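Local coordinates for protein glutamate racemase (Bacillus anthracis, PDB 2DWU) that belongs to the aspartate/glutamate racemase family of two-domain alpha/beta enzymes and carries a D-glutamic acid molecule and a potassium ion in this model, at residues H237-E249 and Y258-K270. Numbering follows the deposited sequence.
Sequences HRFFTTGSVSSFE and YQISVDCVDLPVK. With K (potassium ion), chain G.
Arg238 reaches Asp263 by two successive bends: the turns at chi2 (-72°) and chi3 direct its chain toward strand 262-264 and bring NH2 to 3.0 Å from Asp263 OD1. That oxygen lies close to the guanidinium plane, at its edge, but the carboxylate is turned nearly perpendicular (81°), and NH2 meets OD1 from above the carboxylate plane. Phe240 CZ lies over one guanidinium face, toward its rim. Ile260 uses its torsions differently. CG1 sits between the backbone N and the carbonyl carbon (chi1 52°), and CD1 thereby lands over one face of the Phe239 ring, 3.9 Å from its centroid, a CH-pi contact; the same methyl meets the edge of Phe248.

These side chains decorate a right-handed beta-alpha-beta unit, in which strand 262-264 runs parallel to strand 238-241 and forms the end of its sheet within the chain. Four backbone bonds alternate between the strands, from Phe239 N to Ser261 O through to Val265 N on Thr241 O. Helix 245-256 packs on the Phe239 and Val262 face: Glu249 CG lies 3.5 Å from Val262 CG2, and Val245 CG2 touches Cys264 CB at 3.6 Å. On the other face, Phe240 meets Phe64 edge-to-face.

Water 2 links Arg238 NE, Ser261 OG and Asp263 OD1, so the salt bridge is part of a hydrated polar cluster. Where the strands end, Thr242 O (2.9 Å), Val265 O and Asp266 OD2 bind potassium. The carboxylate probably offsets part of the ion's charge, and the metal ties together the two chain segments leaving the paired strands.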
ATOM      1  N   HIS B 237     -10.704 -21.994   1.395  1.00 10.04           N
ATOM      2  CA  HIS B 237     -11.554 -20.974   0.782  1.00 10.34           C
ATOM      3  C   HIS B 237     -12.753 -21.607   0.106  1.00 10.64           C
ATOM      4  O   HIS B 237     -12.655 -22.756  -0.364  1.00 11.65           O
ATOM      5  CB  HIS B 237     -10.714 -20.234  -0.256  1.00 10.09           C
ATOM      6  CG  HIS B 237      -9.411 -19.789   0.297  1.00  8.83           C
ATOM      7  ND1 HIS B 237      -9.330 -18.930   1.369  1.00  9.47           N
ATOM      8  CD2 HIS B 237      -8.148 -20.189   0.033  1.00 10.71           C
ATOM      9  CE1 HIS B 237      -8.070 -18.822   1.743  1.00  8.73           C
ATOM     10  NE2 HIS B 237      -7.330 -19.577   0.949  1.00 11.12           N
ATOM     11  N   ARG B 238     -13.855 -20.863   0.045  1.00 11.68           N
ATOM     12  CA  ARG B 238     -15.078 -21.350  -0.591  1.00 11.33           C
ATOM     13  C   ARG B 238     -15.503 -20.364  -1.663  1.00 12.00           C
ATOM     14  O   ARG B 238     -15.486 -19.134  -1.432  1.00 11.21           O
ATOM     15  CB  ARG B 238     -16.223 -21.464   0.423  1.00 15.04           C
ATOM     16  CG  ARG B 238     -16.027 -22.473   1.546  1.00 20.51           C
ATOM     17  CD  ARG B 238     -16.132 -23.899   1.053  1.00 23.06           C
ATOM     18  NE  ARG B 238     -17.427 -24.231   0.431  1.00 25.87           N
ATOM     19  CZ  ARG B 238     -18.576 -24.434   1.073  1.00 28.12           C
ATOM     20  NH1 ARG B 238     -18.647 -24.343   2.402  1.00 30.57           N
ATOM     21  NH2 ARG B 238     -19.666 -24.755   0.380  1.00 27.65           N
ATOM     22  N   PHE B 239     -15.920 -20.898  -2.809  1.00 10.12           N
ATOM     23  CA  PHE B 239     -16.376 -20.045  -3.911  1.00 10.24           C
ATOM     24  C   PHE B 239     -17.802 -20.430  -4.288  1.00 11.15           C
ATOM     25  O   PHE B 239     -18.165 -21.619  -4.280  1.00 11.88           O
ATOM     26  CB  PHE B 239     -15.451 -20.202  -5.115  1.00 10.46           C
ATOM     27  CG  PHE B 239     -14.056 -19.720  -4.857  1.00 10.15           C
ATOM     28  CD1 PHE B 239     -13.668 -18.443  -5.262  1.00 12.62           C
ATOM     29  CD2 PHE B 239     -13.144 -20.526  -4.183  1.00 12.24           C
ATOM     30  CE1 PHE B 239     -12.381 -17.973  -4.997  1.00 12.87           C
ATOM     31  CE2 PHE B 239     -11.844 -20.067  -3.907  1.00 12.64           C
ATOM     32  CZ  PHE B 239     -11.467 -18.775  -4.321  1.00 12.58           C
ATOM     33  N   PHE B 240     -18.615 -19.425  -4.589  1.00 10.56           N
ATOM     34  CA  PHE B 240     -20.009 -19.631  -4.951  1.00  9.84           C
ATOM     35  C   PHE B 240     -20.329 -18.847  -6.219  1.00 10.57           C
ATOM     36  O   PHE B 240     -19.786 -17.759  -6.433  1.00 10.61           O
ATOM     37  CB  PHE B 240     -20.902 -19.147  -3.811  1.00 10.20           C
ATOM     38  CG  PHE B 240     -20.707 -19.894  -2.527  1.00 12.94           C
ATOM     39  CD1 PHE B 240     -21.356 -21.109  -2.311  1.00 14.12           C
ATOM     40  CD2 PHE B 240     -19.868 -19.393  -1.540  1.00 12.65           C
ATOM     41  CE1 PHE B 240     -21.168 -21.819  -1.124  1.00 13.73           C
ATOM     42  CE2 PHE B 240     -19.669 -20.101  -0.345  1.00 16.16           C
ATOM     43  CZ  PHE B 240     -20.329 -21.321  -0.144  1.00 14.05           C
ATOM     44  N   THR B 241     -21.209 -19.393  -7.052  1.00 10.20           N
ATOM     45  CA  THR B 241     -21.576 -18.707  -8.295  1.00 11.74           C
ATOM     46  C   THR B 241     -23.053 -18.871  -8.578  1.00 12.82           C
ATOM     47  O   THR B 241     -23.679 -19.865  -8.174  1.00 11.75           O
ATOM     48  CB  THR B 241     -20.796 -19.259  -9.495  1.00 11.12           C
ATOM     49  OG1 THR B 241     -21.206 -18.566 -10.685  1.00 11.90           O
ATOM     50  CG2 THR B 241     -21.087 -20.748  -9.692  1.00 13.03           C
ATOM     51  N   THR B 242     -23.625 -17.881  -9.255  1.00 11.94           N
ATOM     52  CA  THR B 242     -25.036 -17.960  -9.602  1.00 11.73           C
ATOM     53  C   THR B 242     -25.181 -18.564 -10.993  1.00 12.79           C
ATOM     54  O   THR B 242     -26.297 -18.857 -11.432  1.00 13.92           O
ATOM     55  CB  THR B 242     -25.716 -16.592  -9.617  1.00 10.60           C
ATOM     56  OG1 THR B 242     -24.977 -15.708 -10.474  1.00 11.62           O
ATOM     57  CG2 THR B 242     -25.834 -16.015  -8.192  1.00 12.22           C
ATOM     58  N   GLY B 243     -24.066 -18.742 -11.694  1.00 13.95           N
ATOM     59  CA  GLY B 243     -24.125 -19.333 -13.017  1.00 16.22           C
ATOM     60  C   GLY B 243     -23.767 -20.800 -12.969  1.00 17.34           C
ATOM     61  O   GLY B 243     -23.912 -21.449 -11.941  1.00 16.89           O
ATOM     62  N   SER B 244     -23.303 -21.314 -14.094  1.00 20.31           N
ATOM     63  CA  SER B 244     -22.893 -22.700 -14.215  1.00 22.26           C
ATOM     64  C   SER B 244     -21.687 -22.986 -13.327  1.00 23.32           C
ATOM     65  O   SER B 244     -20.672 -22.302 -13.414  1.00 23.41           O
ATOM     66  CB  SER B 244     -22.520 -22.996 -15.668  1.00 24.38           C
ATOM     67  OG  SER B 244     -21.767 -24.187 -15.740  1.00 25.51           O
ATOM     68  N   VAL B 245     -21.809 -24.004 -12.484  1.00 23.39           N
ATOM     69  CA  VAL B 245     -20.731 -24.395 -11.597  1.00 24.11           C
ATOM     70  C   VAL B 245     -19.572 -24.987 -12.396  1.00 23.73           C
ATOM     71  O   VAL B 245     -18.412 -24.671 -12.136  1.00 21.77           O
ATOM     72  CB  VAL B 245     -21.224 -25.412 -10.552  1.00 25.93           C
ATOM     73  CG1 VAL B 245     -20.035 -26.097  -9.874  1.00 25.05           C
ATOM     74  CG2 VAL B 245     -22.086 -24.702  -9.523  1.00 26.73           C
ATOM     75  N   SER B 246     -19.870 -25.842 -13.374  1.00 23.88           N
ATOM     76  CA  SER B 246     -18.794 -26.433 -14.166  1.00 25.08           C
ATOM     77  C   SER B 246     -18.056 -25.357 -14.958  1.00 25.21           C
ATOM     78  O   SER B 246     -16.834 -25.414 -15.111  1.00 24.92           O
ATOM     79  CB  SER B 246     -19.335 -27.527 -15.103  1.00 26.30           C
ATOM     80  OG  SER B 246     -20.298 -27.022 -16.012  1.00 29.10           O
ATOM     81  N   SER B 247     -18.792 -24.358 -15.435  1.00 24.80           N
ATOM     82  CA  SER B 247     -18.199 -23.261 -16.191  1.00 25.12           C
ATOM     83  C   SER B 247     -17.214 -22.469 -15.313  1.00 24.13           C
ATOM     84  O   SER B 247     -16.081 -22.183 -15.721  1.00 23.86           O
ATOM     85  CB  SER B 247     -19.304 -22.333 -16.690  1.00 26.12           C
ATOM     86  OG  SER B 247     -18.762 -21.195 -17.324  1.00 30.47           O
ATOM     87  N   PHE B 248     -17.661 -22.114 -14.111  1.00 22.19           N
ATOM     88  CA  PHE B 248     -16.817 -21.373 -13.173  1.00 20.99           C
ATOM     89  C   PHE B 248     -15.554 -22.167 -12.819  1.00 21.56           C
ATOM     90  O   PHE B 248     -14.448 -21.631 -12.834  1.00 21.35           O
ATOM     91  CB  PHE B 248     -17.597 -21.067 -11.898  1.00 17.43           C
ATOM     92  CG  PHE B 248     -16.968 -19.997 -11.047  1.00 16.65           C
ATOM     93  CD1 PHE B 248     -17.503 -18.713 -11.032  1.00 14.01           C
ATOM     94  CD2 PHE B 248     -15.880 -20.280 -10.231  1.00 16.21           C
ATOM     95  CE1 PHE B 248     -16.966 -17.718 -10.207  1.00 14.45           C
ATOM     96  CE2 PHE B 248     -15.335 -19.288  -9.395  1.00 15.61           C
ATOM     97  CZ  PHE B 248     -15.885 -18.009  -9.386  1.00 15.39           C
ATOM     98  N   GLU B 249     -15.726 -23.448 -12.497  1.00 22.71           N
ATOM     99  CA  GLU B 249     -14.598 -24.308 -12.139  1.00 25.02           C
ATOM    100  C   GLU B 249     -13.549 -24.373 -13.252  1.00 25.58           C
ATOM    101  O   GLU B 249     -12.341 -24.369 -12.995  1.00 24.52           O
ATOM    102  CB  GLU B 249     -15.099 -25.723 -11.820  1.00 26.03           C
ATOM    103  CG  GLU B 249     -15.859 -25.828 -10.496  1.00 28.91           C
ATOM    104  CD  GLU B 249     -16.483 -27.202 -10.265  1.00 30.92           C
ATOM    105  OE1 GLU B 249     -16.701 -27.565  -9.089  1.00 32.71           O
ATOM    106  OE2 GLU B 249     -16.773 -27.917 -11.253  1.00 31.85           O
ATOM    107  N   TYR B 258      -5.007 -24.112 -10.556  1.00 22.59           N
ATOM    108  CA  TYR B 258      -5.421 -25.235  -9.725  1.00 21.92           C
ATOM    109  C   TYR B 258      -6.933 -25.246  -9.514  1.00 22.70           C
ATOM    110  O   TYR B 258      -7.608 -24.256  -9.801  1.00 21.97           O
ATOM    111  CB  TYR B 258      -4.677 -25.204  -8.389  1.00 22.84           C
ATOM    112  CG  TYR B 258      -4.914 -23.968  -7.587  1.00 22.77           C
ATOM    113  CD1 TYR B 258      -6.034 -23.855  -6.763  1.00 23.64           C
ATOM    114  CD2 TYR B 258      -4.041 -22.886  -7.673  1.00 22.99           C
ATOM    115  CE1 TYR B 258      -6.282 -22.696  -6.046  1.00 24.01           C
ATOM    116  CE2 TYR B 258      -4.276 -21.723  -6.965  1.00 22.19           C
ATOM    117  CZ  TYR B 258      -5.402 -21.631  -6.152  1.00 24.30           C
ATOM    118  OH  TYR B 258      -5.666 -20.477  -5.461  1.00 23.77           O
ATOM    119  N   GLN B 259      -7.465 -26.366  -9.032  1.00 23.07           N
ATOM    120  CA  GLN B 259      -8.904 -26.481  -8.820  1.00 22.80           C
ATOM    121  C   GLN B 259      -9.351 -25.925  -7.483  1.00 21.38           C
ATOM    122  O   GLN B 259      -8.636 -26.018  -6.485  1.00 21.89           O
ATOM    123  CB  GLN B 259      -9.347 -27.941  -8.929  1.00 25.83           C
ATOM    124  CG  GLN B 259      -8.782 -28.657 -10.154  1.00 30.27           C
ATOM    125  CD  GLN B 259      -9.467 -29.988 -10.415  1.00 32.46           C
ATOM    126  OE1 GLN B 259      -9.747 -30.748  -9.488  1.00 35.37           O
ATOM    127  NE2 GLN B 259      -9.731 -30.280 -11.685  1.00 34.68           N
ATOM    128  N   ILE B 260     -10.552 -25.360  -7.468  1.00 20.60           N
ATOM    129  CA  ILE B 260     -11.102 -24.782  -6.249  1.00 20.07           C
ATOM    130  C   ILE B 260     -12.479 -25.350  -5.912  1.00 20.63           C
ATOM    131  O   ILE B 260     -13.101 -26.028  -6.732  1.00 21.27           O
ATOM    132  CB  ILE B 260     -11.242 -23.241  -6.385  1.00 18.99           C
ATOM    133  CG1 ILE B 260     -12.004 -22.906  -7.672  1.00 17.84           C
ATOM    134  CG2 ILE B 260      -9.885 -22.578  -6.396  1.00 18.40           C
ATOM    135  CD1 ILE B 260     -12.341 -21.426  -7.802  1.00 19.17           C
ATOM    136  N   SER B 261     -12.946 -25.072  -4.697  0.50 20.73           N
ATOM    137  CA  SER B 261     -14.260 -25.529  -4.257  0.50 19.93           C
ATOM    138  C   SER B 261     -15.318 -24.560  -4.768  0.50 19.31           C
ATOM    139  O   SER B 261     -15.332 -23.392  -4.373  0.50 19.19           O
ATOM    140  CB  SER B 261     -14.325 -25.582  -2.725  0.50 20.43           C
ATOM    141  OG  SER B 261     -15.662 -25.751  -2.285  0.50 20.16           O
ATOM    142  N   VAL B 262     -16.202 -25.040  -5.639  1.00 19.79           N
ATOM    143  CA  VAL B 262     -17.262 -24.189  -6.184  1.00 18.62           C
ATOM    144  C   VAL B 262     -18.660 -24.769  -5.989  1.00 19.75           C
ATOM    145  O   VAL B 262     -18.898 -25.953  -6.266  1.00 21.32           O
ATOM    146  CB  VAL B 262     -17.089 -23.921  -7.696  1.00 20.65           C
ATOM    147  CG1 VAL B 262     -18.113 -22.872  -8.137  1.00 18.74           C
ATOM    148  CG2 VAL B 262     -15.680 -23.426  -7.995  1.00 18.64           C
ATOM    149  N   ASP B 263     -19.572 -23.939  -5.504  1.00 19.16           N
ATOM    150  CA  ASP B 263     -20.958 -24.355  -5.287  1.00 18.75           C
ATOM    151  C   ASP B 263     -21.923 -23.353  -5.915  1.00 19.84           C
ATOM    152  O   ASP B 263     -21.578 -22.183  -6.113  1.00 15.99           O
ATOM    153  CB  ASP B 263     -21.256 -24.493  -3.792  1.00 20.43           C
ATOM    154  CG  ASP B 263     -20.675 -25.767  -3.202  1.00 22.04           C
ATOM    155  OD1 ASP B 263     -19.673 -25.693  -2.483  1.00 24.07           O
ATOM    156  OD2 ASP B 263     -21.232 -26.856  -3.478  1.00 26.14           O
ATOM    157  N   CYS B 264     -23.132 -23.825  -6.217  1.00 20.75           N
ATOM    158  CA  CYS B 264     -24.167 -22.992  -6.831  1.00 23.46           C
ATOM    159  C   CYS B 264     -24.971 -22.257  -5.767  1.00 23.59           C
ATOM    160  O   CYS B 264     -25.102 -22.719  -4.626  1.00 25.61           O
ATOM    161  CB  CYS B 264     -25.110 -23.857  -7.672  1.00 27.24           C
ATOM    162  SG  CYS B 264     -25.963 -25.119  -6.697  1.00 36.33           S
ATOM    163  N   VAL B 265     -25.514 -21.106  -6.132  1.00 21.05           N
ATOM    164  CA  VAL B 265     -26.309 -20.319  -5.211  1.00 22.40           C
ATOM    165  C   VAL B 265     -27.367 -19.594  -6.019  1.00 21.44           C
ATOM    166  O   VAL B 265     -27.128 -19.265  -7.180  1.00 19.29           O
ATOM    167  CB  VAL B 265     -25.444 -19.263  -4.470  1.00 23.98           C
ATOM    168  CG1 VAL B 265     -24.558 -18.526  -5.461  1.00 24.38           C
ATOM    169  CG2 VAL B 265     -26.335 -18.259  -3.753  1.00 24.26           C
ATOM    170  N   ASP B 266     -28.534 -19.381  -5.414  1.00 21.59           N
ATOM    171  CA  ASP B 266     -29.623 -18.651  -6.052  1.00 22.26           C
ATOM    172  C   ASP B 266     -29.834 -17.337  -5.322  1.00 23.55           C
ATOM    173  O   ASP B 266     -29.937 -17.313  -4.090  1.00 24.74           O
ATOM    174  CB  ASP B 266     -30.949 -19.426  -5.980  1.00 25.07           C
ATOM    175  CG  ASP B 266     -31.050 -20.524  -7.006  1.00 28.54           C
ATOM    176  OD1 ASP B 266     -32.040 -21.283  -6.966  1.00 32.00           O
ATOM    177  OD2 ASP B 266     -30.160 -20.643  -7.862  1.00 30.04           O
ATOM    178  N   LEU B 267     -29.910 -16.247  -6.074  1.00 21.81           N
ATOM    179  CA  LEU B 267     -30.172 -14.942  -5.478  1.00 23.37           C
ATOM    180  C   LEU B 267     -31.510 -14.506  -6.045  1.00 24.70           C
ATOM    181  O   LEU B 267     -31.817 -14.811  -7.195  1.00 25.15           O
ATOM    182  CB  LEU B 267     -29.094 -13.926  -5.867  1.00 21.36           C
ATOM    183  CG  LEU B 267     -27.672 -14.293  -5.438  1.00 18.59           C
ATOM    184  CD1 LEU B 267     -26.706 -13.228  -5.953  1.00 18.29           C
ATOM    185  CD2 LEU B 267     -27.596 -14.420  -3.924  1.00 19.08           C
ATOM    186  N   PRO B 268     -32.345 -13.826  -5.240  1.00 25.78           N
ATOM    187  CA  PRO B 268     -32.121 -13.446  -3.844  1.00 27.02           C
ATOM    188  C   PRO B 268     -32.242 -14.653  -2.921  1.00 29.19           C
ATOM    189  O   PRO B 268     -32.957 -15.610  -3.229  1.00 28.22           O
ATOM    190  CB  PRO B 268     -33.210 -12.399  -3.592  1.00 26.98           C
ATOM    191  CG  PRO B 268     -34.319 -12.855  -4.486  1.00 26.30           C
ATOM    192  CD  PRO B 268     -33.591 -13.225  -5.753  1.00 26.97           C
ATOM    193  N   VAL B 269     -31.540 -14.599  -1.794  1.00 31.16           N
ATOM    194  CA  VAL B 269     -31.544 -15.680  -0.812  1.00 35.80           C
ATOM    195  C   VAL B 269     -32.922 -15.936  -0.216  1.00 38.83           C
ATOM    196  O   VAL B 269     -33.721 -15.014  -0.060  1.00 39.65           O
ATOM    197  CB  VAL B 269     -30.564 -15.381   0.354  1.00 35.70           C
ATOM    198  CG1 VAL B 269     -30.709 -16.429   1.450  1.00 35.72           C
ATOM    199  CG2 VAL B 269     -29.133 -15.370  -0.167  1.00 36.15           C
ATOM    200  N   LYS B 270     -33.164 -17.204   0.119  1.00 42.50           N
ATOM    201  CA  LYS B 270     -34.409 -17.689   0.717  1.00 45.48           C
ATOM    202  C   LYS B 270     -35.665 -17.224   0.002  1.00 46.85           C
ATOM    203  O   LYS B 270     -35.540 -16.492  -1.005  1.00 48.37           O
ATOM    204  CB  LYS B 270     -34.485 -17.302   2.200  1.00 45.57           C
ATOM    205  CG  LYS B 270     -34.501 -15.805   2.473  1.00 46.33           C
ATOM    206  CD  LYS B 270     -34.430 -15.498   3.961  1.00 46.78           C
ATOM    207  CE  LYS B 270     -33.118 -15.982   4.582  1.00 46.70           C
ATOM    208  NZ  LYS B 270     -32.965 -17.468   4.551  1.00 46.40           N
TER
HETATM  209  K     K G 277     -28.660 -19.119  -9.716  1.00 24.35           K
HETATM  210  O   HOH W   1     -11.360 -23.428  -2.813  1.00 17.98           O
HETATM  211  O   HOH W   2     -17.797 -23.919  -2.331  1.00 19.34           O
HETATM  212  O   HOH W   3     -11.835 -25.543 -10.119  1.00 27.33           O
HETATM  213  O   HOH W   4     -15.326 -27.493  -6.978  1.00 31.98           O
HETATM  214  O   HOH W   5     -29.336 -16.399  -8.799  1.00 16.06           O
HETATM  215  O   HOH W   6     -31.394 -17.422 -10.277  1.00 28.57           O